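Local coordinates for glycoside hydrolase YxiA (Bacillus licheniformis, PDB 3LV4), which probably hydrolyses glycosidic bonds in L-arabinan as a calcium-binding glycoside hydrolase of family 43, at residues Arg321-Leu326 / Pro333-His338; Glu343-Val348 / Val412-Trp417. One frame throughout, in Å; residues are numbered along the deposited sequence.

How the interactions relate
Interaction 1 pairs the last two strands of a four-stranded antiparallel sheet in the family 43 part of the chain; interaction 2 lays the following loop, 343-348, against strand 407-418, within the lipocalin-like C-terminal domain. The centres of interaction 1 and interaction 2 are 11 Å apart, and the two touch directly. Gln416 is shared by both contacts: its OE1 lies 2.8 Å from His338 N, a probable hydrogen bond, while its NE2 packs 3.5 Å from Ala336 CB. Leu326 against Val412 adds to this packing. Asn281, Glu358 and Glu375 hold a calcium ion; the side chain of His338 is about 8 Å from that of Glu358 and about 9 Å from that of Asn281.

Interaction 1 of 2, residues Arg321-Leu326 / Pro333-His338; sequences RVHQLL and PVVAPH
His323 reaches across to segment 333-338 and donates from ND1 to Ala336 O, at 2.8 Å and almost straight (171°). The acceptor lies essentially in the imidazole plane, whereas the carbonyl of His338 sits over one ring face. With CG anti to its carbonyl carbon, the ring swings past Val335, whose CG1 meets His323 CB at 3.6 Å. The second ring nitrogen, NE2, is hydrogen-bonded to Tyr286 OH, so both nitrogens have partners and the rotation of the ring is fixed.

The backbone accounts for most of the remaining polar atoms. Leu326 and Val334 form an antiparallel hydrogen-bonded pair, Leu326 N to Val334 O and Val334 N to Leu326 O each spanning 2.8 Å; in the second, the donor stands 36° out of the carbonyl plane. Pro333 CA adds a CA-H...O contact to Leu326 O at 3.2 Å. Ala336 N continues the ladder to Gln324 O at 3.0 Å. Beyond this point the chains separate, and a water bridges the gap, accepting from Gln324 N and donating to His338 O. Val335 O is taken by Ser429 OG of the C-terminal domain.

One apolar pair lies on each face of the hairpin. Leu325 CD2 meets Val335 CG2 at 3.9 Å on one, and on the other Leu326 CB rests on Val334 CG2 at 3.7 Å, with Val412 also packing against Leu326. The strand directions, 150° apart, and this register define a beta hairpin at the edge of a four-stranded antiparallel sheet, the kind of sheet that forms each blade of the family 43 five-bladed beta-propeller.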
loop_
_atom_site.group_PDB
_atom_site.type_symbol
_atom_site.label_atom_id
_atom_site.label_comp_id
_atom_site.label_asym_id
_atom_site.label_seq_id
_atom_site.Cartn_x
_atom_site.Cartn_y
_atom_site.Cartn_z
ATOM N N ARG A 321 5.415 2.256 -8.945
ATOM C CA ARG A 321 5.710 3.650 -8.642
ATOM C C ARG A 321 6.167 3.758 -7.198
ATOM O O ARG A 321 5.777 2.955 -6.344
ATOM C CB ARG A 321 4.488 4.552 -8.888
ATOM C CG ARG A 321 4.177 4.825 -10.367
ATOM C CD ARG A 321 5.309 5.620 -11.035
ATOM N NE ARG A 321 5.020 6.013 -12.419
ATOM C CZ ARG A 321 5.212 5.230 -13.481
ATOM N NH1 ARG A 321 5.675 3.988 -13.333
ATOM N NH2 ARG A 321 4.932 5.679 -14.696
ATOM N N VAL A 322 7.008 4.747 -6.940
ATOM C CA VAL A 322 7.509 5.022 -5.604
ATOM C C VAL A 322 7.270 6.490 -5.301
ATOM O O VAL A 322 7.715 7.348 -6.063
ATOM C CB VAL A 322 9.028 4.736 -5.510
ATOM C CG1 VAL A 322 9.555 5.037 -4.103
ATOM C CG2 VAL A 322 9.315 3.287 -5.890
ATOM N N HIS A 323 6.559 6.779 -4.206
ATOM C CA HIS A 323 6.387 8.162 -3.736
ATOM C C HIS A 323 6.895 8.309 -2.317
ATOM O O HIS A 323 6.631 7.460 -1.465
ATOM C CB HIS A 323 4.913 8.605 -3.768
ATOM C CG HIS A 323 4.367 8.816 -5.149
ATOM N ND1 HIS A 323 3.617 9.920 -5.491
ATOM C CD2 HIS A 323 4.466 8.059 -6.269
ATOM C CE1 HIS A 323 3.267 9.831 -6.766
ATOM N NE2 HIS A 323 3.768 8.715 -7.259
ATOM N N GLN A 324 7.604 9.402 -2.057
ATOM C CA GLN A 324 8.033 9.705 -0.706
ATOM C C GLN A 324 6.826 9.930 0.201
ATOM O O GLN A 324 5.834 10.536 -0.211
ATOM C CB GLN A 324 8.950 10.931 -0.705
ATOM C CG GLN A 324 9.564 11.218 0.632
ATOM C CD GLN A 324 10.783 12.120 0.550
ATOM O OE1 GLN A 324 11.134 12.661 -0.516
ATOM N NE2 GLN A 324 11.436 12.292 1.675
ATOM N N LEU A 325 6.907 9.417 1.428
ATOM C CA LEU A 325 5.902 9.678 2.456
ATOM C C LEU A 325 6.414 10.731 3.421
ATOM O O LEU A 325 7.538 10.632 3.924
ATOM C CB LEU A 325 5.581 8.397 3.239
ATOM C CG LEU A 325 4.776 7.305 2.531
ATOM C CD1 LEU A 325 4.891 5.971 3.283
ATOM C CD2 LEU A 325 3.315 7.725 2.385
ATOM N N LEU A 326 5.578 11.731 3.688
ATOM C CA LEU A 326 5.916 12.798 4.619
ATOM C C LEU A 326 5.030 12.623 5.845
ATOM O O LEU A 326 4.071 11.857 5.808
ATOM C CB LEU A 326 5.687 14.164 3.962
ATOM C CG LEU A 326 6.283 14.275 2.550
ATOM C CD1 LEU A 326 5.882 15.570 1.855
ATOM C CD2 LEU A 326 7.807 14.129 2.587
ATOM N N PRO A 333 0.694 10.035 7.897
ATOM C CA PRO A 333 1.578 10.164 6.735
ATOM C C PRO A 333 0.826 10.727 5.538
ATOM O O PRO A 333 -0.336 10.376 5.331
ATOM C CB PRO A 333 2.010 8.715 6.460
ATOM C CG PRO A 333 0.869 7.879 6.976
ATOM C CD PRO A 333 0.259 8.646 8.131
ATOM N N VAL A 334 1.475 11.602 4.776
ATOM C CA VAL A 334 0.889 12.146 3.555
ATOM C C VAL A 334 1.781 11.757 2.375
ATOM O O VAL A 334 3.007 11.690 2.507
ATOM C CB VAL A 334 0.694 13.684 3.624
ATOM C CG1 VAL A 334 -0.181 14.064 4.826
ATOM C CG2 VAL A 334 2.040 14.406 3.692
ATOM N N VAL A 335 1.164 11.462 1.235
ATOM C CA VAL A 335 1.918 11.052 0.053
ATOM C C VAL A 335 2.325 12.279 -0.769
ATOM O O VAL A 335 1.480 13.103 -1.125
ATOM C CB VAL A 335 1.079 10.089 -0.822
ATOM C CG1 VAL A 335 1.907 9.523 -1.983
ATOM C CG2 VAL A 335 0.522 8.965 0.035
ATOM N N ALA A 336 3.617 12.404 -1.068
ATOM C CA ALA A 336 4.076 13.447 -1.984
ATOM C C ALA A 336 3.370 13.245 -3.325
ATOM O O ALA A 336 3.216 12.116 -3.772
ATOM C CB ALA A 336 5.585 13.366 -2.159
ATOM N N PRO A 337 2.912 14.335 -3.962
ATOM C CA PRO A 337 2.104 14.157 -5.181
ATOM C C PRO A 337 2.849 13.542 -6.376
ATOM O O PRO A 337 2.216 12.895 -7.205
ATOM C CB PRO A 337 1.647 15.585 -5.515
ATOM C CG PRO A 337 1.705 16.323 -4.183
ATOM C CD PRO A 337 2.914 15.734 -3.489
ATOM N N HIS A 338 4.161 13.742 -6.470
ATOM C CA HIS A 338 4.935 13.193 -7.588
ATOM C C HIS A 338 5.869 12.059 -7.181
ATOM O O HIS A 338 6.298 11.986 -6.030
ATOM C CB HIS A 338 5.735 14.293 -8.280
ATOM C CG HIS A 338 4.881 15.388 -8.821
ATOM N ND1 HIS A 338 3.987 15.186 -9.853
ATOM C CD2 HIS A 338 4.749 16.683 -8.457
ATOM C CE1 HIS A 338 3.357 16.317 -10.112
ATOM N NE2 HIS A 338 3.799 17.241 -9.278
HETATM O O HOH W 1 8.235 11.303 -4.010
#

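Interaction 2 of 2, residues Glu343-Val348 / Val412-Trp417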
loop_
_atom_site.group_PDB
_atom_site.type_symbol
_atom_site.label_atom_id
_atom_site.label_comp_id
_atom_site.label_asym_id
_atom_site.label_seq_id
_atom_site.Cartn_x
_atom_site.Cartn_y
_atom_site.Cartn_z
ATOM N N GLU A 343 14.438 13.825 -4.152
ATOM C CA GLU A 343 14.184 15.074 -3.434
ATOM C C GLU A 343 14.143 14.849 -1.928
ATOM O O GLU A 343 13.883 13.743 -1.456
ATOM C CB GLU A 343 12.867 15.716 -3.904
ATOM C CG GLU A 343 11.598 15.085 -3.320
ATOM C CD GLU A 343 11.190 13.789 -4.000
ATOM O OE1 GLU A 343 11.780 13.436 -5.045
ATOM O OE2 GLU A 343 10.269 13.119 -3.481
ATOM N N LYS A 344 14.406 15.903 -1.169
ATOM C CA LYS A 344 14.324 15.805 0.280
ATOM C C LYS A 344 13.626 17.023 0.854
ATOM O O LYS A 344 13.535 18.061 0.199
ATOM C CB LYS A 344 15.715 15.653 0.897
ATOM C CG LYS A 344 16.610 16.850 0.700
ATOM C CD LYS A 344 17.996 16.567 1.257
ATOM C CE LYS A 344 18.902 17.778 1.130
ATOM N NZ LYS A 344 20.262 17.521 1.698
ATOM N N LEU A 345 13.122 16.877 2.076
ATOM C CA LEU A 345 12.470 17.975 2.772
ATOM C C LEU A 345 13.457 19.104 3.002
ATOM O O LEU A 345 14.633 18.865 3.281
ATOM C CB LEU A 345 11.887 17.499 4.102
ATOM C CG LEU A 345 10.581 16.713 3.978
ATOM C CD1 LEU A 345 10.235 16.040 5.292
ATOM C CD2 LEU A 345 9.460 17.636 3.527
ATOM N N GLU A 346 12.962 20.329 2.877
ATOM C CA GLU A 346 13.760 21.532 3.045
ATOM C C GLU A 346 12.955 22.588 3.786
ATOM O O GLU A 346 11.735 22.474 3.930
ATOM C CB GLU A 346 14.128 22.110 1.683
ATOM C CG GLU A 346 14.797 21.157 0.717
ATOM C CD GLU A 346 14.818 21.724 -0.693
ATOM O OE1 GLU A 346 13.728 21.996 -1.244
ATOM O OE2 GLU A 346 15.919 21.910 -1.244
ATOM N N LYS A 347 13.636 23.635 4.233
ATOM C CA LYS A 347 12.947 24.777 4.811
ATOM C C LYS A 347 12.348 25.590 3.671
ATOM O O LYS A 347 13.047 25.957 2.734
ATOM C CB LYS A 347 13.912 25.641 5.633
ATOM C CG LYS A 347 13.244 26.824 6.341
ATOM C CD LYS A 347 14.151 27.447 7.416
ATOM C CE LYS A 347 15.415 28.037 6.812
ATOM N NZ LYS A 347 16.227 28.812 7.804
ATOM N N VAL A 348 11.052 25.862 3.739
ATOM C CA VAL A 348 10.429 26.748 2.767
ATOM C C VAL A 348 9.987 28.035 3.442
ATOM O O VAL A 348 9.650 28.049 4.623
ATOM C CB VAL A 348 9.225 26.085 2.072
ATOM C CG1 VAL A 348 9.634 24.769 1.462
ATOM C CG2 VAL A 348 8.081 25.897 3.055
ATOM N N VAL A 412 2.277 18.855 4.381
ATOM C CA VAL A 412 3.690 19.167 4.244
ATOM C C VAL A 412 3.980 19.681 2.835
ATOM O O VAL A 412 3.420 19.161 1.858
ATOM C CB VAL A 412 4.557 17.911 4.536
ATOM C CG1 VAL A 412 6.037 18.268 4.508
ATOM C CG2 VAL A 412 4.200 17.317 5.902
ATOM N N PHE A 413 4.826 20.713 2.739
ATOM C CA PHE A 413 5.334 21.232 1.460
ATOM C C PHE A 413 6.603 20.481 1.047
ATOM O O PHE A 413 7.446 20.155 1.889
ATOM C CB PHE A 413 5.726 22.715 1.587
ATOM C CG PHE A 413 4.570 23.691 1.623
ATOM C CD1 PHE A 413 3.833 23.970 0.482
ATOM C CD2 PHE A 413 4.279 24.394 2.790
ATOM C CE1 PHE A 413 2.794 24.900 0.510
ATOM C CE2 PHE A 413 3.244 25.327 2.829
ATOM C CZ PHE A 413 2.502 25.582 1.690
ATOM N N LEU A 414 6.769 20.245 -0.252
ATOM C CA LEU A 414 7.949 19.547 -0.752
ATOM C C LEU A 414 8.236 19.956 -2.188
ATOM O O LEU A 414 7.351 19.888 -3.041
ATOM C CB LEU A 414 7.722 18.035 -0.699
ATOM C CG LEU A 414 8.890 17.162 -1.167
ATOM C CD1 LEU A 414 10.117 17.343 -0.233
ATOM C CD2 LEU A 414 8.475 15.690 -1.274
ATOM N N ARG A 415 9.467 20.381 -2.467
ATOM C CA ARG A 415 9.861 20.621 -3.852
ATOM C C ARG A 415 10.105 19.289 -4.548
ATOM O O ARG A 415 10.809 18.428 -4.027
ATOM C CB ARG A 415 11.128 21.474 -3.931
ATOM C CG ARG A 415 10.968 22.885 -3.431
ATOM C CD ARG A 415 12.251 23.680 -3.683
ATOM N NE ARG A 415 12.165 25.056 -3.199
ATOM C CZ ARG A 415 12.295 25.412 -1.923
ATOM N NH1 ARG A 415 12.498 24.486 -0.991
ATOM N NH2 ARG A 415 12.208 26.690 -1.573
ATOM N N GLN A 416 9.535 19.135 -5.737
ATOM C CA GLN A 416 9.588 17.874 -6.451
ATOM C C GLN A 416 9.871 18.070 -7.925
ATOM O O GLN A 416 9.733 19.172 -8.453
ATOM C CB GLN A 416 8.252 17.154 -6.328
ATOM C CG GLN A 416 7.925 16.681 -4.940
ATOM C CD GLN A 416 6.989 15.499 -4.985
ATOM O OE1 GLN A 416 5.782 15.653 -5.154
ATOM N NE2 GLN A 416 7.546 14.305 -4.863
ATOM N N TRP A 417 10.248 16.979 -8.579
ATOM C CA TRP A 417 10.347 16.927 -10.023
ATOM C C TRP A 417 8.997 16.539 -10.626
ATOM O O TRP A 417 8.404 15.529 -10.246
ATOM C CB TRP A 417 11.397 15.886 -10.408
ATOM C CG TRP A 417 11.577 15.683 -11.871
ATOM C CD1 TRP A 417 11.146 14.621 -12.617
ATOM C CD2 TRP A 417 12.259 16.559 -12.773
ATOM N NE1 TRP A 417 11.517 14.787 -13.933
ATOM C CE2 TRP A 417 12.201 15.968 -14.053
ATOM C CE3 TRP A 417 12.909 17.787 -12.624
ATOM C CZ2 TRP A 417 12.770 16.561 -15.172
ATOM C CZ3 TRP A 417 13.471 18.373 -13.735
ATOM C CH2 TRP A 417 13.397 17.762 -14.993
HETATM O O HOH W 2 10.045 14.311 -7.199
HETATM O O HOH W 3 11.528 20.731 -0.522
HETATM O O HOH W 4 12.965 19.125 -2.141
HETATM O O HOH W 5 10.221 20.847 1.913
#
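Glu346 and Arg415 carry the charged part of the contact: OE1 of Glu346 takes a hydrogen bond from NH1 of Arg415 at 2.8 Å within a salt bridge. The bond is bent (143° at the hydrogen), and the carboxylate and guanidinium planes stand 85° apart, with NH1 approaching from above the carboxylate plane. Asp352 pairs with NH2, giving the guanidinium two acidic partners.

A weak hydrogen bond joins Gln416 NE2 to Glu343 OE2 at 3.3 Å; Gln416 OE1 accepts from His338 N. Glu343 CB points toward the strand, 3.4 Å from Arg415 O, and chi1 of 78° adds CG, 3.8 Å from Leu414 CD2. Its OE1 bonds to Ala341 N.

Among apolar contacts, Leu345 CD2 meets Val412 CG1 at 3.6 Å, the side chains crossing at about a right angle, and Leu414 CD1 at 3.8 Å. Val348 CG2 lies 4.1 Å from Phe413 CD2, the side chains again nearly perpendicular.

Waters bridge backbone atoms across the contact. One links Lys344 O and Arg415 O; another accepts from Glu346 N and donates to Phe413 O.

The loop therefore attaches through side chains and solvent, without direct backbone hydrogen bonds, and the nearby guanidinium would be expected to favour the ionised carboxylate of Glu346.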